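Local structure of MGS-M5 (Unidentified, 4Q3N) at residues L31-I36 against M46-G51; R154-Q159 against L214-A219; I161-R166 against A187-K192. The protein probably interconverts L-lactate and pyruvate with NAD as coenzyme, working as a tetrameric L-lactate dehydrogenase. All blocks are in the same frame, centred on the assembly; numbering follows the deposited sequence. Where two conformers were deposited one is given.

How the interactions relate
All three contacts are essentially buried, but their chemistry follows their place in the fold. Interaction 1 lies in the NAD-binding domain, leucine against leucine between a sheet strand and its helix, with centres 33 Å from interaction 2 and 37 Å from interaction 3. Interactions 2 and 3 belong to the C-terminal alpha/beta domain and are neighbours: 161-166 starts on the last residue of helix 147-161, and Ser158 packs on Ile163 and Ser165. Interaction 2 joins two helices through a lysine-glutamate pair, reaching the surface on the lysine side. Interaction 3 is again aliphatic, setting the helix end and following loop against a beta hairpin. Each also touches the second subunit, interaction 3 the third as well.

Interaction 1: L31-I36 against M46-G51; sequences LVLLDI and MDLNHG
In the beta-alpha-beta unit formed by strand 30-34, helix 38-49 and strand 60-63, Leu48 of the helix packs on Leu31 and Leu33 of the first strand. A single methyl does the touching on the helix side: Leu48 CD1 lies 3.8 Å from Leu31 CD2 and 4.1 Å from Leu33 CD1. The two strand leucines stand two residues apart, and so both side chains leave the sheet on the face turned to the helix. Leu31 meets Leu48 at about a right angle, while Leu33 comes in at a slant. Leu31 was modelled in two conformations, which leaves its share of the contact less certain than that of Leu33. In Leu48, CG lies anti to the carbonyl carbon (chi1 -70°), and the extended second torsion carries CD1 out toward the sheet. The contact lies inside a Rossmann-type beta-alpha-beta crossover: the parallel strands 30-34 and 60-63 are neighbours in the six-stranded sheet, and helix 38-49 packs over one face as the chain passes between them. Helix 13-25 lines the same interior, with Leu48 resting on Met16 and Tyr20 and Leu31 on Ala19 and Met22. Leu33 also reaches Val8 of strand 5-9, close to the glycine-rich turn that is consistent with dinucleotide binding. Just beyond the strand, Asp35 OD2 accepts from Thr11 N in that turn; an acid at this place probably serves the coenzyme's adenosine ribose, as in NAD-dependent relatives. On the helix, Asp47 takes no part in the leucine contact; its carboxylate is held by Lys227, Thr230 and backbone N-H groups of the second subunit. Leu48 itself touches Tyr232 of that subunit, and Asn49 ND2 donates to Ile61 O of strand 60-63, the second strand of the unit.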
loop_
_atom_site.group_PDB
_atom_site.type_symbol
_atom_site.label_atom_id
_atom_site.label_comp_id
_atom_site.label_asym_id
_atom_site.label_seq_id
_atom_site.Cartn_x
_atom_site.Cartn_y
_atom_site.Cartn_z
ATOM N N LEU A 31 -3.226 15.584 10.235
ATOM C CA LEU A 31 -1.954 15.874 10.870
ATOM C C LEU A 31 -1.937 17.352 11.266
ATOM O O LEU A 31 -2.300 18.194 10.436
ATOM C CB LEU A 31 -0.843 15.565 9.879
ATOM C CG LEU A 31 0.619 15.674 10.207
ATOM C CD1 LEU A 31 0.868 14.759 11.374
ATOM C CD2 LEU A 31 1.460 15.292 8.972
ATOM N N VAL A 32 -1.526 17.661 12.494
ATOM C CA VAL A 32 -1.391 19.065 12.892
ATOM C C VAL A 32 0.031 19.241 13.408
ATOM O O VAL A 32 0.502 18.428 14.208
ATOM C CB VAL A 32 -2.391 19.473 13.959
ATOM C CG1 VAL A 32 -2.175 20.955 14.346
ATOM C CG2 VAL A 32 -3.875 19.244 13.482
ATOM N N LEU A 33 0.716 20.271 12.921
ATOM C CA LEU A 33 2.097 20.536 13.285
ATOM C C LEU A 33 2.156 21.728 14.237
ATOM O O LEU A 33 1.593 22.805 13.931
ATOM C CB LEU A 33 2.937 20.848 12.037
ATOM C CG LEU A 33 2.825 19.777 10.925
ATOM C CD1 LEU A 33 3.686 20.245 9.754
ATOM C CD2 LEU A 33 3.311 18.378 11.400
ATOM N N LEU A 34 2.811 21.540 15.381
ATOM C CA LEU A 34 2.980 22.617 16.370
ATOM C C LEU A 34 4.455 22.919 16.558
ATOM O O LEU A 34 5.264 22.007 16.675
ATOM C CB LEU A 34 2.393 22.225 17.730
ATOM C CG LEU A 34 0.974 22.658 18.077
ATOM C CD1 LEU A 34 0.023 22.162 17.000
ATOM C CD2 LEU A 34 0.577 22.105 19.478
ATOM N N ASP A 35 4.803 24.183 16.627
ATOM C CA ASP A 35 6.178 24.538 16.912
ATOM C C ASP A 35 6.173 25.890 17.570
ATOM O O ASP A 35 5.329 26.723 17.252
ATOM C CB ASP A 35 7.020 24.579 15.631
ATOM C CG ASP A 35 8.505 24.572 15.920
ATOM O OD1 ASP A 35 9.063 25.648 16.206
ATOM O OD2 ASP A 35 9.125 23.509 15.874
ATOM N N ILE A 36 7.104 26.130 18.477
ATOM C CA ILE A 36 7.182 27.463 19.087
ATOM C C ILE A 36 7.432 28.505 17.990
ATOM O O ILE A 36 7.061 29.659 18.115
ATOM C CB ILE A 36 8.264 27.497 20.180
ATOM C CG1 ILE A 36 8.362 28.897 20.760
ATOM C CG2 ILE A 36 9.588 27.031 19.639
ATOM C CD1 ILE A 36 7.010 29.441 21.276
ATOM N N MET A 46 3.067 23.656 4.504
ATOM C CA MET A 46 3.046 23.907 3.043
ATOM C C MET A 46 3.823 22.810 2.317
ATOM O O MET A 46 3.321 22.195 1.362
ATOM C CB MET A 46 3.648 25.246 2.683
ATOM C CG MET A 46 2.896 26.431 3.227
ATOM S SD MET A 46 3.891 27.907 3.028
ATOM C CE MET A 46 2.791 29.117 3.814
ATOM N N ASP A 47 5.033 22.534 2.785
ATOM C CA ASP A 47 5.951 21.660 2.045
ATOM C C ASP A 47 5.362 20.238 2.009
ATOM O O ASP A 47 5.459 19.550 0.982
ATOM C CB ASP A 47 7.357 21.672 2.698
ATOM C CG ASP A 47 8.489 21.283 1.741
ATOM O OD1 ASP A 47 8.296 21.261 0.493
ATOM O OD2 ASP A 47 9.619 21.027 2.258
ATOM N N LEU A 48 4.755 19.807 3.123
ATOM C CA LEU A 48 4.080 18.481 3.130
ATOM C C LEU A 48 2.875 18.498 2.211
ATOM O O LEU A 48 2.706 17.571 1.436
ATOM C CB LEU A 48 3.629 18.082 4.520
ATOM C CG LEU A 48 4.695 17.708 5.561
ATOM C CD1 LEU A 48 3.954 17.307 6.874
ATOM C CD2 LEU A 48 5.569 16.551 5.074
ATOM N N ASN A 49 2.026 19.540 2.320
ATOM C CA ASN A 49 0.798 19.597 1.506
ATOM C C ASN A 49 1.054 19.550 0.021
ATOM O O ASN A 49 0.287 18.955 -0.730
ATOM C CB ASN A 49 -0.027 20.862 1.810
ATOM C CG ASN A 49 -0.944 20.648 3.004
ATOM O OD1 ASN A 49 -1.470 19.537 3.170
ATOM N ND2 ASN A 49 -1.126 21.678 3.850
ATOM N N HIS A 50 2.162 20.144 -0.401
ATOM C CA HIS A 50 2.468 20.212 -1.818
ATOM C C HIS A 50 2.806 18.854 -2.431
ATOM O O HIS A 50 2.861 18.729 -3.640
ATOM C CB HIS A 50 3.620 21.209 -2.051
ATOM C CG HIS A 50 3.229 22.604 -1.715
ATOM N ND1 HIS A 50 4.136 23.644 -1.592
ATOM C CD2 HIS A 50 2.013 23.139 -1.471
ATOM C CE1 HIS A 50 3.490 24.756 -1.289
ATOM N NE2 HIS A 50 2.193 24.480 -1.213
ATOM N N GLY A 51 3.091 17.858 -1.625
ATOM C CA GLY A 51 3.359 16.531 -2.193
ATOM C C GLY A 51 2.089 15.649 -2.229
ATOM O O GLY A 51 2.080 14.571 -2.850
#

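Interaction 2: R154-Q159 against L214-A219; sequences RYEISQ and LKVRDA
Lys215 folds over one face of the Glu156 carboxylate and makes a salt bridge to it. Lys215 NZ lies 3.2 Å from Glu156 OE1 and 3.2 Å from Glu156 OE2, both bonds weak, and it approaches from well out of the carboxylate plane. On the same face Lys215 CB sits above Glu156 CD at 4.2 Å, and Lys215 CE comes within 3.8 Å of Glu156 OE2. Bends at all three outer torsions of the lysine, each near -65°, curl the chain back so that its ammonium returns to the acid. Nearer the backbone, Glu156 CG rests loosely against Val216 CG2. The glutamate is bent too, and its OE2 lies in the plane of the Tyr155 ring, at the edge. Gln159 CG packs over one face of that ring. Farther round the same helix, Ser158 OG donates to Tyr155 O at 2.7 Å and accepts from Gln159 NE2 at 3.1 Å, with Ser158 OG in the plane of the Gln159 amide. Helices 147-161 and 206-227 are thus joined within the C-terminal alpha/beta domain; Ile212 packs beside Glu156, and Val216 continues onto Ile172 of strand 168-173. Tyr155 also meets Asn49 of the second subunit. With a leucine in place of Glu156, the Lys215 ammonium would probably lose its negative mate and be left to swing away from the helix pair. Two long, equally shared approaches suggest that attraction between charges, more than directed hydrogen bonding, probably holds the lysine here.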
loop_
_atom_site.group_PDB
_atom_site.type_symbol
_atom_site.label_atom_id
_atom_site.label_comp_id
_atom_site.label_asym_id
_atom_site.label_seq_id
_atom_site.Cartn_x
_atom_site.Cartn_y
_atom_site.Cartn_z
ATOM N N ARG A 154 17.818 -5.828 14.169
ATOM C CA ARG A 154 17.276 -6.700 13.123
ATOM C C ARG A 154 17.998 -6.475 11.800
ATOM O O ARG A 154 18.396 -7.437 11.122
ATOM C CB ARG A 154 15.770 -6.463 12.963
ATOM C CG ARG A 154 15.011 -6.630 14.268
ATOM C CD ARG A 154 13.591 -6.134 14.115
ATOM N NE ARG A 154 12.760 -7.117 13.444
ATOM C CZ ARG A 154 11.458 -6.960 13.231
ATOM N NH1 ARG A 154 10.841 -5.863 13.652
ATOM N NH2 ARG A 154 10.772 -7.926 12.635
ATOM N N TYR A 155 18.216 -5.206 11.446
ATOM C CA TYR A 155 19.018 -4.907 10.259
ATOM C C TYR A 155 20.396 -5.552 10.322
ATOM O O TYR A 155 20.847 -6.183 9.353
ATOM C CB TYR A 155 19.183 -3.367 10.053
ATOM C CG TYR A 155 20.216 -3.046 8.974
ATOM C CD1 TYR A 155 19.935 -3.224 7.600
ATOM C CD2 TYR A 155 21.496 -2.611 9.320
ATOM C CE1 TYR A 155 20.925 -2.949 6.618
ATOM C CE2 TYR A 155 22.457 -2.318 8.355
ATOM C CZ TYR A 155 22.180 -2.492 7.028
ATOM O OH TYR A 155 23.170 -2.204 6.127
ATOM N N GLU A 156 21.092 -5.424 11.454
ATOM C CA GLU A 156 22.478 -5.921 11.503
ATOM C C GLU A 156 22.516 -7.450 11.358
ATOM O O GLU A 156 23.328 -7.996 10.629
ATOM C CB GLU A 156 23.176 -5.525 12.816
ATOM C CG GLU A 156 23.398 -3.979 12.989
ATOM C CD GLU A 156 24.357 -3.385 11.956
ATOM O OE1 GLU A 156 25.088 -4.170 11.315
ATOM O OE2 GLU A 156 24.372 -2.125 11.801
ATOM N N ILE A 157 21.664 -8.120 12.113
ATOM C CA ILE A 157 21.560 -9.585 12.023
ATOM C C ILE A 157 21.246 -10.003 10.580
ATOM O O ILE A 157 21.857 -10.953 10.077
ATOM C CB ILE A 157 20.494 -10.110 12.985
ATOM C CG1 ILE A 157 20.940 -9.918 14.457
ATOM C CG2 ILE A 157 20.176 -11.568 12.737
ATOM C CD1 ILE A 157 19.710 -10.092 15.422
ATOM N N SER A 158 20.389 -9.250 9.888
ATOM C CA SER A 158 19.945 -9.659 8.554
ATOM C C SER A 158 21.092 -9.625 7.573
ATOM O O SER A 158 21.129 -10.410 6.616
ATOM C CB SER A 158 18.795 -8.780 8.042
ATOM O OG SER A 158 19.303 -7.524 7.649
ATOM N N GLN A 159 22.037 -8.715 7.794
ATOM C CA GLN A 159 23.196 -8.631 6.947
ATOM C C GLN A 159 24.142 -9.833 7.101
ATOM O O GLN A 159 24.910 -10.119 6.178
ATOM C CB GLN A 159 23.979 -7.295 7.206
ATOM C CG GLN A 159 23.172 -6.059 6.861
ATOM C CD GLN A 159 22.508 -6.124 5.496
ATOM O OE1 GLN A 159 23.141 -5.825 4.497
ATOM N NE2 GLN A 159 21.206 -6.489 5.453
ATOM N N LEU A 214 27.752 -4.011 19.838
ATOM C CA LEU A 214 28.566 -2.789 19.750
ATOM C C LEU A 214 28.095 -1.890 18.619
ATOM O O LEU A 214 27.962 -0.670 18.796
ATOM C CB LEU A 214 30.036 -3.150 19.564
ATOM C CG LEU A 214 30.671 -3.939 20.726
ATOM C CD1 LEU A 214 32.175 -4.243 20.553
ATOM C CD2 LEU A 214 30.440 -3.203 22.034
ATOM N N LYS A 215 27.790 -2.491 17.466
ATOM C CA LYS A 215 27.284 -1.712 16.319
ATOM C C LYS A 215 25.995 -1.003 16.674
ATOM O O LYS A 215 25.753 0.152 16.309
ATOM C CB LYS A 215 27.004 -2.637 15.096
ATOM C CG LYS A 215 28.232 -3.098 14.337
ATOM C CD LYS A 215 28.893 -1.907 13.622
ATOM C CE LYS A 215 27.959 -1.308 12.542
ATOM N NZ LYS A 215 27.578 -2.229 11.413
ATOM N N VAL A 216 25.118 -1.726 17.347
ATOM C CA VAL A 216 23.855 -1.113 17.751
ATOM C C VAL A 216 24.084 0.030 18.745
ATOM O O VAL A 216 23.504 1.119 18.611
ATOM C CB VAL A 216 22.899 -2.172 18.356
ATOM C CG1 VAL A 216 21.680 -1.511 19.034
ATOM C CG2 VAL A 216 22.455 -3.148 17.278
ATOM N N ARG A 217 24.951 -0.209 19.737
ATOM C CA ARG A 217 25.340 0.814 20.704
ATOM C C ARG A 217 25.886 2.112 20.080
ATOM O O ARG A 217 25.582 3.213 20.541
ATOM C CB ARG A 217 26.439 0.275 21.645
ATOM C CG ARG A 217 25.998 -0.662 22.746
ATOM C CD ARG A 217 25.681 0.056 24.071
ATOM N NE ARG A 217 26.488 1.240 24.336
ATOM C CZ ARG A 217 27.578 1.265 25.101
ATOM N NH1 ARG A 217 28.035 0.159 25.673
ATOM N NH2 ARG A 217 28.232 2.412 25.275
ATOM N N ASP A 218 26.686 1.962 19.026
ATOM C CA ASP A 218 27.441 3.066 18.414
ATOM C C ASP A 218 26.707 3.693 17.235
ATOM O O ASP A 218 27.185 4.679 16.684
ATOM C CB ASP A 218 28.780 2.555 17.916
ATOM C CG ASP A 218 29.822 3.651 17.762
ATOM O OD1 ASP A 218 29.908 4.598 18.611
ATOM O OD2 ASP A 218 30.622 3.517 16.814
ATOM N N ALA A 219 25.553 3.126 16.857
ATOM C CA ALA A 219 24.854 3.559 15.628
ATOM C C ALA A 219 24.484 5.040 15.577
ATOM O O ALA A 219 24.753 5.712 14.583
ATOM C CB ALA A 219 23.594 2.706 15.407
#

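Interaction 3: I161-R166 against A187-K192; sequences IHIDSR and ANVGAK. With ACT (acetate ion), chain E.
Val189, where strand 188-189 enters the tight turn of a beta hairpin, turns its two methyls toward Ile161, the last residue of helix 147-161, and Ile163 in the loop beyond it. Ile161 and Val189 reach for each other tip to tip: Ile161 CD1 lies 3.7 Å from Val189 CG2 and is nearly as close to CG1. Its CG1 branch takes the crowded position between backbone N and carbonyl carbon (chi1 58°), which sends CD1 straight at the valine. Ile163 comes in obliquely and uses its other branch, CG2, to touch Val189 CG1 at 3.9 Å. Behind the valine a type II' turn from Val189 to Lys192 joins strands 188-189 and 192-193 of the antiparallel sheet; Gly190 supplies the positive phi, and Val189 and Lys192 exchange two backbone hydrogen bonds. Asn188 ND2 adds a bond to Gly190 O from above the carbonyl plane. The loop has its own brace: Asp164 OD1 accepts from Arg166 N in an Asx turn, while the guanidinium meets the carboxylate side-on, Arg166 NE to Asp164 OD1 at 3.0 Å and Arg166 NH2 to Asp164 OD2 at 2.8 Å, each on a syn lone pair. The same carboxylate bridges to Arg251 of the third subunit. Ile161 also packs on Met201 and Ile204, two residues of the sodium site, and Val189 on Val197 of helix 194-200. Past the turn, the extended Lys192 side chain brings NZ to 2.8 Å from acetate O, in an ion probably taken from the crystallisation liquor and also bonded by His284 NE2 of the third subunit.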
loop_
_atom_site.group_PDB
_atom_site.type_symbol
_atom_site.label_atom_id
_atom_site.label_comp_id
_atom_site.label_asym_id
_atom_site.label_seq_id
_atom_site.Cartn_x
_atom_site.Cartn_y
_atom_site.Cartn_z
ATOM N N ILE A 161 22.987 -13.097 7.964
ATOM C CA ILE A 161 22.339 -14.359 7.558
ATOM C C ILE A 161 21.515 -14.244 6.284
ATOM O O ILE A 161 20.967 -15.251 5.809
ATOM C CB ILE A 161 21.444 -14.895 8.688
ATOM C CG1 ILE A 161 20.373 -13.865 9.070
ATOM C CG2 ILE A 161 22.303 -15.171 9.950
ATOM C CD1 ILE A 161 19.289 -14.432 10.007
ATOM N N HIS A 162 21.460 -13.044 5.718
ATOM C CA HIS A 162 20.781 -12.802 4.430
ATOM C C HIS A 162 19.323 -13.314 4.480
ATOM O O HIS A 162 18.880 -14.048 3.580
ATOM C CB HIS A 162 21.549 -13.479 3.295
ATOM C CG HIS A 162 23.001 -13.103 3.284
ATOM N ND1 HIS A 162 24.017 -14.027 3.427
ATOM C CD2 HIS A 162 23.600 -11.886 3.228
ATOM C CE1 HIS A 162 25.184 -13.396 3.411
ATOM N NE2 HIS A 162 24.957 -12.098 3.294
ATOM N N ILE A 163 18.625 -12.912 5.533
ATOM C CA ILE A 163 17.167 -13.175 5.724
ATOM C C ILE A 163 16.478 -11.795 5.871
ATOM O O ILE A 163 17.039 -10.895 6.513
ATOM C CB ILE A 163 16.909 -14.031 7.013
ATOM C CG1 ILE A 163 17.591 -15.401 6.917
ATOM C CG2 ILE A 163 15.337 -14.144 7.362
ATOM C CD1 ILE A 163 17.044 -16.263 5.790
ATOM N N ASP A 164 15.324 -11.605 5.234
ATOM C CA ASP A 164 14.464 -10.437 5.435
ATOM C C ASP A 164 14.507 -10.009 6.914
ATOM O O ASP A 164 14.219 -10.814 7.803
ATOM C CB ASP A 164 13.036 -10.830 4.993
ATOM C CG ASP A 164 12.060 -9.645 4.921
ATOM O OD1 ASP A 164 12.290 -8.605 5.609
ATOM O OD2 ASP A 164 11.021 -9.784 4.192
ATOM N N SER A 165 14.905 -8.755 7.191
ATOM C CA SER A 165 15.029 -8.278 8.578
ATOM C C SER A 165 13.707 -8.388 9.321
ATOM O O SER A 165 13.647 -8.488 10.569
ATOM C CB SER A 165 15.523 -6.799 8.598
ATOM O OG SER A 165 14.578 -5.877 8.071
ATOM N N ARG A 166 12.624 -8.387 8.553
ATOM C CA ARG A 166 11.274 -8.453 9.184
ATOM C C ARG A 166 10.995 -9.874 9.699
ATOM O O ARG A 166 10.047 -10.091 10.433
ATOM C CB ARG A 166 10.196 -7.987 8.193
ATOM C CG ARG A 166 10.388 -6.470 7.860
ATOM C CD ARG A 166 9.587 -6.046 6.642
ATOM N NE ARG A 166 9.808 -6.922 5.494
ATOM C CZ ARG A 166 9.174 -6.783 4.343
ATOM N NH1 ARG A 166 8.339 -5.755 4.166
ATOM N NH2 ARG A 166 9.415 -7.635 3.368
ATOM N N ALA A 187 15.560 -14.684 21.231
ATOM C CA ALA A 187 15.772 -14.126 19.899
ATOM C C ALA A 187 15.595 -15.264 18.914
ATOM O O ALA A 187 16.079 -16.350 19.176
ATOM C CB ALA A 187 17.145 -13.503 19.768
ATOM N N ASN A 188 14.834 -15.043 17.841
ATOM C CA ASN A 188 14.714 -16.054 16.818
ATOM C C ASN A 188 14.658 -15.473 15.405
ATOM O O ASN A 188 14.542 -14.254 15.192
ATOM C CB ASN A 188 13.510 -16.963 17.055
ATOM C CG ASN A 188 12.297 -16.232 17.492
ATOM O OD1 ASN A 188 12.111 -15.999 18.690
ATOM N ND2 ASN A 188 11.421 -15.905 16.542
ATOM N N VAL A 189 14.847 -16.358 14.440
ATOM C CA VAL A 189 14.722 -15.971 13.041
ATOM C C VAL A 189 13.582 -16.827 12.507
ATOM O O VAL A 189 13.665 -18.051 12.513
ATOM C CB VAL A 189 16.055 -16.179 12.278
ATOM C CG1 VAL A 189 15.882 -15.837 10.782
ATOM C CG2 VAL A 189 17.146 -15.307 12.915
ATOM N N GLY A 190 12.472 -16.193 12.138
ATOM C CA GLY A 190 11.294 -16.965 11.773
ATOM C C GLY A 190 10.789 -17.533 13.092
ATOM O O GLY A 190 10.457 -16.790 14.014
ATOM N N ALA A 191 10.807 -18.844 13.234
ATOM C CA ALA A 191 10.405 -19.432 14.513
ATOM C C ALA A 191 11.614 -20.087 15.205
ATOM O O ALA A 191 11.483 -20.712 16.239
ATOM C CB ALA A 191 9.309 -20.450 14.281
ATOM N N LYS A 192 12.771 -19.976 14.585
ATOM C CA LYS A 192 13.961 -20.729 14.974
ATOM C C LYS A 192 14.856 -19.966 15.962
ATOM O O LYS A 192 15.319 -18.884 15.641
ATOM C CB LYS A 192 14.756 -21.060 13.708
ATOM C CG LYS A 192 16.087 -21.757 13.916
ATOM C CD LYS A 192 16.619 -22.383 12.613
ATOM C CE LYS A 192 17.931 -23.146 12.866
ATOM N NZ LYS A 192 18.558 -23.591 11.572
HETATM C C ACT E . 18.383 -20.663 9.008
HETATM O O ACT E . 18.617 -21.137 10.160
HETATM O OXT ACT E . 18.690 -21.391 8.024
HETATM C CH3 ACT E . 17.818 -19.291 8.775
#